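Local coordinates for extracellular solute-binding protein (Bordetella parapertussis, PDB 3PU5), which probably captures a small solute, perhaps a polyamine, outside the cytoplasmic membrane and hands it to an ABC-type importer, at residues 104-113 against 237-245; 191-199 against 211-220. All coordinates share one frame; numbering follows the deposited sequence.

Contact 1 (104-113 against 237-245) and contact 2 (191-199 against 211-220) lie with their centres about 18 Å apart. Strand 111-117 joins them: it pairs with strand 238-246 in contact 1 and with strand 209-213, which leads into contact 2. Along the chain, contact 2 is nested inside the loop that contact 1 closes. The two meet directly. Ser112 O lies 2.9 Å from Asp214 N, a probable hydrogen bond, and Val113 CG2 packs 3.4 Å from Trp213 NE1. The two antiparallel strand runs of contact 1 are consistent with the interdomain connections of a periplasmic-binding-protein fold. Contact 2 probably belongs to the lobe these strands lead into.

Contact 1 (104-113 against 237-245); sequences CGSLYDYSSV and AVSSGPVMA
The first torsions of Tyr108 and Met244 bring their side chains together. In Tyr108, CG sits between the backbone N and the carbonyl carbon (chi1 66°), which turns the ring across Pro242 and Met244. In Met244, a selenomethionine, CG is anti to the backbone N (chi1 -171°), and a bend at chi3 lays the terminal methyl on the ring. Met244 CE stands 3.8 Å from the centroid of the Tyr108 ring, over its centre, and SE is more distant above the same face. Pro242 CG covers the opposite face, shifted toward the rim. Both methyl and proline are CH-pi partners, so the ring is sandwiched. Phe17 of helix 15-33 also touches Tyr108 and Pro242.

The backbones form two antiparallel ladders. In the first, Ser106 and Met244 are a hydrogen-bonded pair, with Met244 N to Ser106 O at 2.8 Å. Tyr108 N then donates to Pro242 O at 3.0 Å. Between Leu107 and Ser111 the register slips by one residue. There Gly241 CA faces Asp109 O at 3.3 Å in a nearly straight CA-H...O contact. The second ladder pairs Ser111 with Ser240 and Val113 with Val238, and Val113 N meets Val238 O at 2.8 Å.

Ser112 and Ser239 form the non-hydrogen-bonded pair between them. Their hydroxyls supply a side-chain link instead: Ser112 OG and Ser239 OG are 2.7 Å apart and hydrogen-bonded. Tyr110 leads away from strand 238-246, and its OH bonds to Pro295 O.

Two paired strand runs linking lobes would suit the hinge of a solute-binding protein. The chemistry implies a connection held mainly by main-chain bonds, to which the hydroxyl pair adds a side-chain link in the second ladder and the Tyr108 sandwich an apolar contact beside the first.

Contact 2 (191-199 against 211-220); sequences FFTAFNDPV and PGWDGRTFIA
Phe195 points its ring edge at the face of Trp213, a T-shaped pair with planes at 78°. Its CD1 comes within 3.3 Å of Trp213 CZ2, toward the rim of the indole. On Phe195, CG lies anti to the carbonyl carbon (chi1 -73°), which turns the ring edge to the indole. Separately, Phe195 CB sits over the guanidinium face of Arg216, 3.4 Å from its CZ. The edge of the indole takes two more apolar contacts. Phe192 CE1 and Pro198 CG each lie 3.9 Å from Trp213 CZ3. Pro198 CG also rests 3.3 Å from Pro211 O.

Two successive strand-to-helix connections pack together here, probably within one lobe of the solute-binding fold: strand 188-192 turns into helix 197-204, and strand 209-213 runs straight into helix 214-223. The two helices meet where Val199 CG1 touches Ala220 CB at 3.7 Å.

Farther out, a type I turn from Ala194 to Asp197 presents Phe195. Asp197 OD2 closes the turn region by accepting from Thr193 N and Ala194 N. Trp213 is at the N-cap position of its helix. Its O takes Thr217 N and Thr217 OG1 from opposite faces of the carbonyl plane, with OG1 at 2.6 Å. Ser111 of strand 111-117 lies beside the indole near CD1.

Contact 1 (104-113 against 237-245)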
loop_
_atom_site.group_PDB
_atom_site.type_symbol
_atom_site.label_atom_id
_atom_site.label_comp_id
_atom_site.label_asym_id
_atom_site.label_seq_id
_atom_site.Cartn_x
_atom_site.Cartn_y
_atom_site.Cartn_z
ATOM N N CYS A 104 0.252 8.497 -16.408
ATOM C CA CYS A 104 -0.213 7.253 -17.013
ATOM C C CYS A 104 -0.727 6.262 -15.974
ATOM O O CYS A 104 -0.832 5.066 -16.267
ATOM C CB CYS A 104 0.906 6.582 -17.820
ATOM S SG CYS A 104 1.586 7.568 -19.169
ATOM N N GLY A 105 -1.039 6.736 -14.766
ATOM C CA GLY A 105 -1.479 5.818 -13.724
ATOM C C GLY A 105 -1.917 6.429 -12.405
ATOM O O GLY A 105 -1.722 7.625 -12.152
ATOM N N SER A 106 -2.505 5.591 -11.556
ATOM C CA SER A 106 -2.874 6.004 -10.206
ATOM C C SER A 106 -2.966 4.804 -9.272
ATOM O O SER A 106 -3.420 3.732 -9.672
ATOM C CB SER A 106 -4.224 6.716 -10.231
ATOM O OG SER A 106 -4.601 7.100 -8.924
ATOM N N LEU A 107 -2.537 4.972 -8.024
ATOM C CA LEU A 107 -2.871 3.988 -7.003
ATOM C C LEU A 107 -4.393 3.866 -6.983
ATOM O O LEU A 107 -5.091 4.844 -7.258
ATOM C CB LEU A 107 -2.354 4.412 -5.623
ATOM C CG LEU A 107 -0.956 3.940 -5.206
ATOM C CD1 LEU A 107 0.113 4.693 -5.979
ATOM C CD2 LEU A 107 -0.738 4.096 -3.696
ATOM N N TYR A 108 -4.914 2.672 -6.697
ATOM C CA TYR A 108 -6.366 2.501 -6.635
ATOM C C TYR A 108 -6.878 2.017 -5.279
ATOM O O TYR A 108 -8.071 1.773 -5.112
ATOM C CB TYR A 108 -6.916 1.655 -7.796
ATOM C CG TYR A 108 -6.515 0.186 -7.873
ATOM C CD1 TYR A 108 -7.364 -0.818 -7.392
ATOM C CD2 TYR A 108 -5.340 -0.205 -8.515
ATOM C CE1 TYR A 108 -7.027 -2.176 -7.516
ATOM C CE2 TYR A 108 -4.991 -1.555 -8.639
ATOM C CZ TYR A 108 -5.837 -2.530 -8.140
ATOM O OH TYR A 108 -5.492 -3.855 -8.272
ATOM N N ASP A 109 -5.956 1.873 -4.331
ATOM C CA ASP A 109 -6.285 1.826 -2.907
ATOM C C ASP A 109 -4.991 2.116 -2.147
ATOM O O ASP A 109 -3.915 2.131 -2.738
ATOM C CB ASP A 109 -6.923 0.477 -2.495
ATOM C CG ASP A 109 -5.927 -0.686 -2.475
ATOM O OD1 ASP A 109 -4.977 -0.644 -1.668
ATOM O OD2 ASP A 109 -6.108 -1.657 -3.243
ATOM N N TYR A 110 -5.087 2.385 -0.854
ATOM C CA TYR A 110 -3.872 2.473 -0.050
ATOM C C TYR A 110 -4.041 1.724 1.278
ATOM O O TYR A 110 -5.097 1.787 1.909
ATOM C CB TYR A 110 -3.389 3.938 0.125
ATOM C CG TYR A 110 -4.299 4.842 0.933
ATOM C CD1 TYR A 110 -4.213 4.880 2.316
ATOM C CD2 TYR A 110 -5.241 5.668 0.310
ATOM C CE1 TYR A 110 -5.038 5.701 3.059
ATOM C CE2 TYR A 110 -6.078 6.488 1.055
ATOM C CZ TYR A 110 -5.974 6.495 2.426
ATOM O OH TYR A 110 -6.795 7.298 3.186
ATOM N N SER A 111 -3.023 0.958 1.652
ATOM C CA SER A 111 -2.944 0.390 2.998
ATOM C C SER A 111 -1.812 1.096 3.721
ATOM O O SER A 111 -0.826 1.487 3.087
ATOM C CB SER A 111 -2.719 -1.127 2.965
ATOM O OG SER A 111 -1.457 -1.446 2.416
ATOM N N SER A 112 -1.957 1.279 5.036
ATOM C CA SER A 112 -1.098 2.202 5.776
ATOM C C SER A 112 -0.357 1.556 6.936
ATOM O O SER A 112 -0.976 0.940 7.808
ATOM C CB SER A 112 -1.927 3.371 6.327
ATOM O OG SER A 112 -2.620 4.021 5.290
ATOM N N VAL A 113 0.962 1.719 6.952
ATOM C CA VAL A 113 1.757 1.284 8.086
ATOM C C VAL A 113 1.741 2.349 9.177
ATOM O O VAL A 113 2.124 3.503 8.948
ATOM C CB VAL A 113 3.209 0.964 7.697
ATOM C CG1 VAL A 113 3.990 0.483 8.929
ATOM C CG2 VAL A 113 3.238 -0.100 6.600
ATOM N N ALA A 237 0.978 8.170 8.699
ATOM C CA ALA A 237 1.222 6.770 8.369
ATOM C C ALA A 237 1.885 6.672 6.983
ATOM O O ALA A 237 1.752 7.572 6.148
ATOM C CB ALA A 237 -0.071 5.972 8.423
ATOM N N VAL A 238 2.620 5.591 6.756
ATOM C CA VAL A 238 3.331 5.394 5.500
ATOM C C VAL A 238 2.556 4.390 4.683
ATOM O O VAL A 238 2.422 3.233 5.083
ATOM C CB VAL A 238 4.716 4.826 5.736
ATOM C CG1 VAL A 238 5.553 4.959 4.470
ATOM C CG2 VAL A 238 5.353 5.528 6.902
ATOM N N SER A 239 2.064 4.835 3.534
ATOM C CA SER A 239 1.058 4.090 2.811
ATOM C C SER A 239 1.531 3.688 1.439
ATOM O O SER A 239 2.330 4.379 0.811
ATOM C CB SER A 239 -0.211 4.918 2.700
ATOM O OG SER A 239 -0.654 5.301 3.989
ATOM N N SER A 240 1.032 2.547 0.987
ATOM C CA SER A 240 1.376 2.038 -0.321
ATOM C C SER A 240 0.127 1.388 -0.888
ATOM O O SER A 240 -0.822 1.083 -0.159
ATOM C CB SER A 240 2.502 1.009 -0.211
ATOM O OG SER A 240 3.660 1.565 0.390
ATOM N N GLY A 241 0.128 1.147 -2.188
ATOM C CA GLY A 241 -1.013 0.507 -2.801
ATOM C C GLY A 241 -0.718 0.075 -4.217
ATOM O O GLY A 241 0.293 0.470 -4.798
ATOM N N PRO A 242 -1.617 -0.737 -4.784
ATOM C CA PRO A 242 -1.456 -1.220 -6.157
ATOM C C PRO A 242 -1.777 -0.102 -7.144
ATOM O O PRO A 242 -2.492 0.843 -6.810
ATOM C CB PRO A 242 -2.479 -2.357 -6.254
ATOM C CG PRO A 242 -3.554 -2.005 -5.243
ATOM C CD PRO A 242 -2.851 -1.227 -4.137
ATOM N N VAL A 243 -1.221 -0.192 -8.345
ATOM C CA VAL A 243 -1.401 0.855 -9.345
ATOM C C VAL A 243 -2.301 0.368 -10.471
ATOM O O VAL A 243 -2.282 -0.820 -10.826
ATOM C CB VAL A 243 -0.049 1.311 -9.923
ATOM C CG1 VAL A 243 -0.219 2.567 -10.760
ATOM C CG2 VAL A 243 0.935 1.572 -8.802
HETATM N N MSE A 244 -3.102 1.282 -11.015
HETATM C CA MSE A 244 -3.925 0.973 -12.169
HETATM C C MSE A 244 -3.532 1.847 -13.359
HETATM O O MSE A 244 -3.305 3.043 -13.214
HETATM C CB MSE A 244 -5.407 1.171 -11.856
HETATM C CG MSE A 244 -6.323 0.651 -12.962
HETATM SE SE MSE A 244 -8.233 0.662 -12.435
HETATM C CE MSE A 244 -8.250 -0.868 -11.208
ATOM N N ALA A 245 -3.479 1.241 -14.537
ATOM C CA ALA A 245 -3.093 1.940 -15.753
ATOM C C ALA A 245 -3.720 1.298 -16.990
ATOM O O ALA A 245 -4.015 0.096 -17.009
ATOM C CB ALA A 245 -1.560 1.971 -15.893
#

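Contact 2 (191-199 against 211-220)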
loop_
_atom_site.group_PDB
_atom_site.type_symbol
_atom_site.label_atom_id
_atom_site.label_comp_id
_atom_site.label_asym_id
_atom_site.label_seq_id
_atom_site.Cartn_x
_atom_site.Cartn_y
_atom_site.Cartn_z
ATOM N N PHE A 191 12.577 -9.483 13.655
ATOM C CA PHE A 191 12.396 -8.783 12.398
ATOM C C PHE A 191 11.480 -9.658 11.555
ATOM O O PHE A 191 11.893 -10.701 11.043
ATOM C CB PHE A 191 13.741 -8.546 11.711
ATOM C CG PHE A 191 14.575 -7.486 12.377
ATOM C CD1 PHE A 191 15.611 -7.830 13.233
ATOM C CD2 PHE A 191 14.312 -6.138 12.160
ATOM C CE1 PHE A 191 16.379 -6.844 13.855
ATOM C CE2 PHE A 191 15.065 -5.160 12.772
ATOM C CZ PHE A 191 16.105 -5.510 13.623
ATOM N N PHE A 192 10.224 -9.244 11.433
ATOM C CA PHE A 192 9.203 -10.122 10.889
ATOM C C PHE A 192 9.206 -10.167 9.365
ATOM O O PHE A 192 9.639 -9.227 8.705
ATOM C CB PHE A 192 7.815 -9.770 11.444
ATOM C CG PHE A 192 7.294 -8.426 11.003
ATOM C CD1 PHE A 192 6.630 -8.290 9.799
ATOM C CD2 PHE A 192 7.439 -7.305 11.815
ATOM C CE1 PHE A 192 6.135 -7.052 9.395
ATOM C CE2 PHE A 192 6.949 -6.077 11.422
ATOM C CZ PHE A 192 6.297 -5.947 10.211
ATOM N N THR A 193 8.704 -11.268 8.820
ATOM C CA THR A 193 8.858 -11.554 7.407
ATOM C C THR A 193 7.531 -11.690 6.660
ATOM O O THR A 193 7.527 -11.931 5.461
ATOM C CB THR A 193 9.650 -12.860 7.200
ATOM O OG1 THR A 193 8.955 -13.929 7.845
ATOM C CG2 THR A 193 11.050 -12.752 7.778
ATOM N N ALA A 194 6.406 -11.557 7.356
ATOM C CA ALA A 194 5.110 -11.630 6.683
ATOM C C ALA A 194 4.135 -10.550 7.163
ATOM O O ALA A 194 4.220 -10.084 8.302
ATOM C CB ALA A 194 4.497 -13.009 6.847
ATOM N N PHE A 195 3.207 -10.167 6.289
ATOM C CA PHE A 195 2.214 -9.128 6.589
ATOM C C PHE A 195 1.349 -9.417 7.820
ATOM O O PHE A 195 0.939 -8.500 8.532
ATOM C CB PHE A 195 1.323 -8.897 5.371
ATOM C CG PHE A 195 2.008 -8.157 4.259
ATOM C CD1 PHE A 195 2.447 -6.853 4.445
ATOM C CD2 PHE A 195 2.214 -8.761 3.030
ATOM C CE1 PHE A 195 3.080 -6.167 3.419
ATOM C CE2 PHE A 195 2.847 -8.080 1.999
ATOM C CZ PHE A 195 3.278 -6.783 2.194
ATOM N N ASN A 196 1.082 -10.692 8.067
ATOM C CA ASN A 196 0.222 -11.102 9.170
ATOM C C ASN A 196 0.972 -11.144 10.504
ATOM O O ASN A 196 0.366 -11.314 11.557
ATOM C CB ASN A 196 -0.397 -12.470 8.849
ATOM C CG ASN A 196 -1.405 -12.921 9.882
ATOM O OD1 ASN A 196 -2.371 -12.217 10.190
ATOM N ND2 ASN A 196 -1.196 -14.121 10.415
ATOM N N ASP A 197 2.288 -10.959 10.454
ATOM C CA ASP A 197 3.127 -11.091 11.645
ATOM C C ASP A 197 2.813 -10.111 12.799
ATOM O O ASP A 197 2.740 -10.525 13.953
ATOM C CB ASP A 197 4.623 -11.046 11.277
ATOM C CG ASP A 197 5.115 -12.341 10.621
ATOM O OD1 ASP A 197 4.377 -13.340 10.653
ATOM O OD2 ASP A 197 6.246 -12.363 10.079
ATOM N N PRO A 198 2.656 -8.806 12.507
ATOM C CA PRO A 198 2.336 -7.937 13.652
ATOM C C PRO A 198 1.113 -8.394 14.463
ATOM O O PRO A 198 1.158 -8.400 15.693
ATOM C CB PRO A 198 2.069 -6.580 12.993
ATOM C CG PRO A 198 2.974 -6.583 11.788
ATOM C CD PRO A 198 2.950 -8.030 11.287
ATOM N N VAL A 199 0.035 -8.781 13.795
ATOM C CA VAL A 199 -1.157 -9.204 14.521
ATOM C C VAL A 199 -0.875 -10.450 15.378
ATOM O O VAL A 199 -1.203 -10.485 16.573
ATOM C CB VAL A 199 -2.355 -9.394 13.568
ATOM C CG1 VAL A 199 -3.404 -10.326 14.171
ATOM C CG2 VAL A 199 -2.964 -8.036 13.233
ATOM N N PRO A 211 5.630 -1.826 14.035
ATOM C CA PRO A 211 4.865 -1.368 12.867
ATOM C C PRO A 211 3.823 -2.397 12.424
ATOM O O PRO A 211 4.094 -3.598 12.457
ATOM C CB PRO A 211 5.942 -1.176 11.788
ATOM C CG PRO A 211 7.250 -1.003 12.575
ATOM C CD PRO A 211 7.071 -1.937 13.747
ATOM N N GLY A 212 2.646 -1.917 12.029
ATOM C CA GLY A 212 1.566 -2.783 11.599
ATOM C C GLY A 212 0.617 -2.052 10.663
ATOM O O GLY A 212 0.613 -0.814 10.595
ATOM N N TRP A 213 -0.198 -2.819 9.948
ATOM C CA TRP A 213 -1.098 -2.254 8.951
ATOM C C TRP A 213 -2.427 -1.855 9.565
ATOM O O TRP A 213 -2.934 -2.531 10.464
ATOM C CB TRP A 213 -1.274 -3.230 7.777
ATOM C CG TRP A 213 -0.047 -3.216 6.922
ATOM C CD1 TRP A 213 0.159 -2.472 5.798
ATOM C CD2 TRP A 213 1.178 -3.916 7.170
ATOM N NE1 TRP A 213 1.426 -2.681 5.317
ATOM C CE2 TRP A 213 2.074 -3.566 6.142
ATOM C CE3 TRP A 213 1.600 -4.821 8.155
ATOM C CZ2 TRP A 213 3.366 -4.078 6.070
ATOM C CZ3 TRP A 213 2.892 -5.337 8.080
ATOM C CH2 TRP A 213 3.758 -4.960 7.044
ATOM N N ASP A 214 -2.981 -0.743 9.096
ATOM C CA ASP A 214 -4.239 -0.261 9.663
ATOM C C ASP A 214 -5.359 -1.292 9.531
ATOM O O ASP A 214 -5.936 -1.702 10.534
ATOM C CB ASP A 214 -4.657 1.121 9.120
ATOM C CG ASP A 214 -4.786 1.168 7.593
ATOM O OD1 ASP A 214 -4.123 0.387 6.866
ATOM O OD2 ASP A 214 -5.556 2.018 7.113
ATOM N N GLY A 215 -5.652 -1.721 8.306
ATOM C CA GLY A 215 -6.749 -2.648 8.078
ATOM C C GLY A 215 -6.599 -3.957 8.835
ATOM O O GLY A 215 -7.514 -4.406 9.531
ATOM N N ARG A 216 -5.434 -4.579 8.691
ATOM C CA ARG A 216 -5.155 -5.832 9.372
ATOM C C ARG A 216 -5.341 -5.705 10.878
ATOM O O ARG A 216 -5.919 -6.588 11.518
ATOM C CB ARG A 216 -3.744 -6.299 9.037
ATOM C CG ARG A 216 -3.642 -6.808 7.615
ATOM C CD ARG A 216 -2.252 -7.278 7.278
ATOM N NE ARG A 216 -2.316 -8.505 6.495
ATOM C CZ ARG A 216 -2.046 -8.595 5.202
ATOM N NH1 ARG A 216 -1.677 -7.521 4.517
ATOM N NH2 ARG A 216 -2.142 -9.769 4.595
ATOM N N THR A 217 -4.858 -4.599 11.440
ATOM C CA THR A 217 -4.944 -4.395 12.879
ATOM C C THR A 217 -6.401 -4.132 13.289
ATOM O O THR A 217 -6.839 -4.601 14.348
ATOM C CB THR A 217 -4.022 -3.248 13.352
ATOM O OG1 THR A 217 -2.689 -3.462 12.866
ATOM C CG2 THR A 217 -3.981 -3.189 14.869
ATOM N N PHE A 218 -7.152 -3.412 12.447
ATOM C CA PHE A 218 -8.562 -3.122 12.744
ATOM C C PHE A 218 -9.350 -4.424 12.848
ATOM O O PHE A 218 -10.151 -4.605 13.761
ATOM C CB PHE A 218 -9.217 -2.217 11.683
ATOM C CG PHE A 218 -8.597 -0.840 11.552
ATOM C CD1 PHE A 218 -7.903 -0.263 12.594
ATOM C CD2 PHE A 218 -8.755 -0.112 10.378
ATOM C CE1 PHE A 218 -7.355 1.002 12.467
ATOM C CE2 PHE A 218 -8.209 1.148 10.232
ATOM C CZ PHE A 218 -7.508 1.712 11.280
ATOM N N ILE A 219 -9.114 -5.327 11.903
ATOM C CA ILE A 219 -9.770 -6.631 11.901
ATOM C C ILE A 219 -9.487 -7.382 13.203
ATOM O O ILE A 219 -10.405 -7.907 13.838
ATOM C CB ILE A 219 -9.343 -7.459 10.678
ATOM C CG1 ILE A 219 -9.802 -6.751 9.395
ATOM C CG2 ILE A 219 -9.910 -8.885 10.758
ATOM C CD1 ILE A 219 -9.242 -7.344 8.114
ATOM N N ALA A 220 -8.218 -7.410 13.606
ATOM C CA ALA A 220 -7.821 -8.050 14.857
ATOM C C ALA A 220 -8.434 -7.342 16.063
ATOM O O ALA A 220 -8.913 -7.990 16.994
ATOM C CB ALA A 220 -6.293 -8.097 14.984
#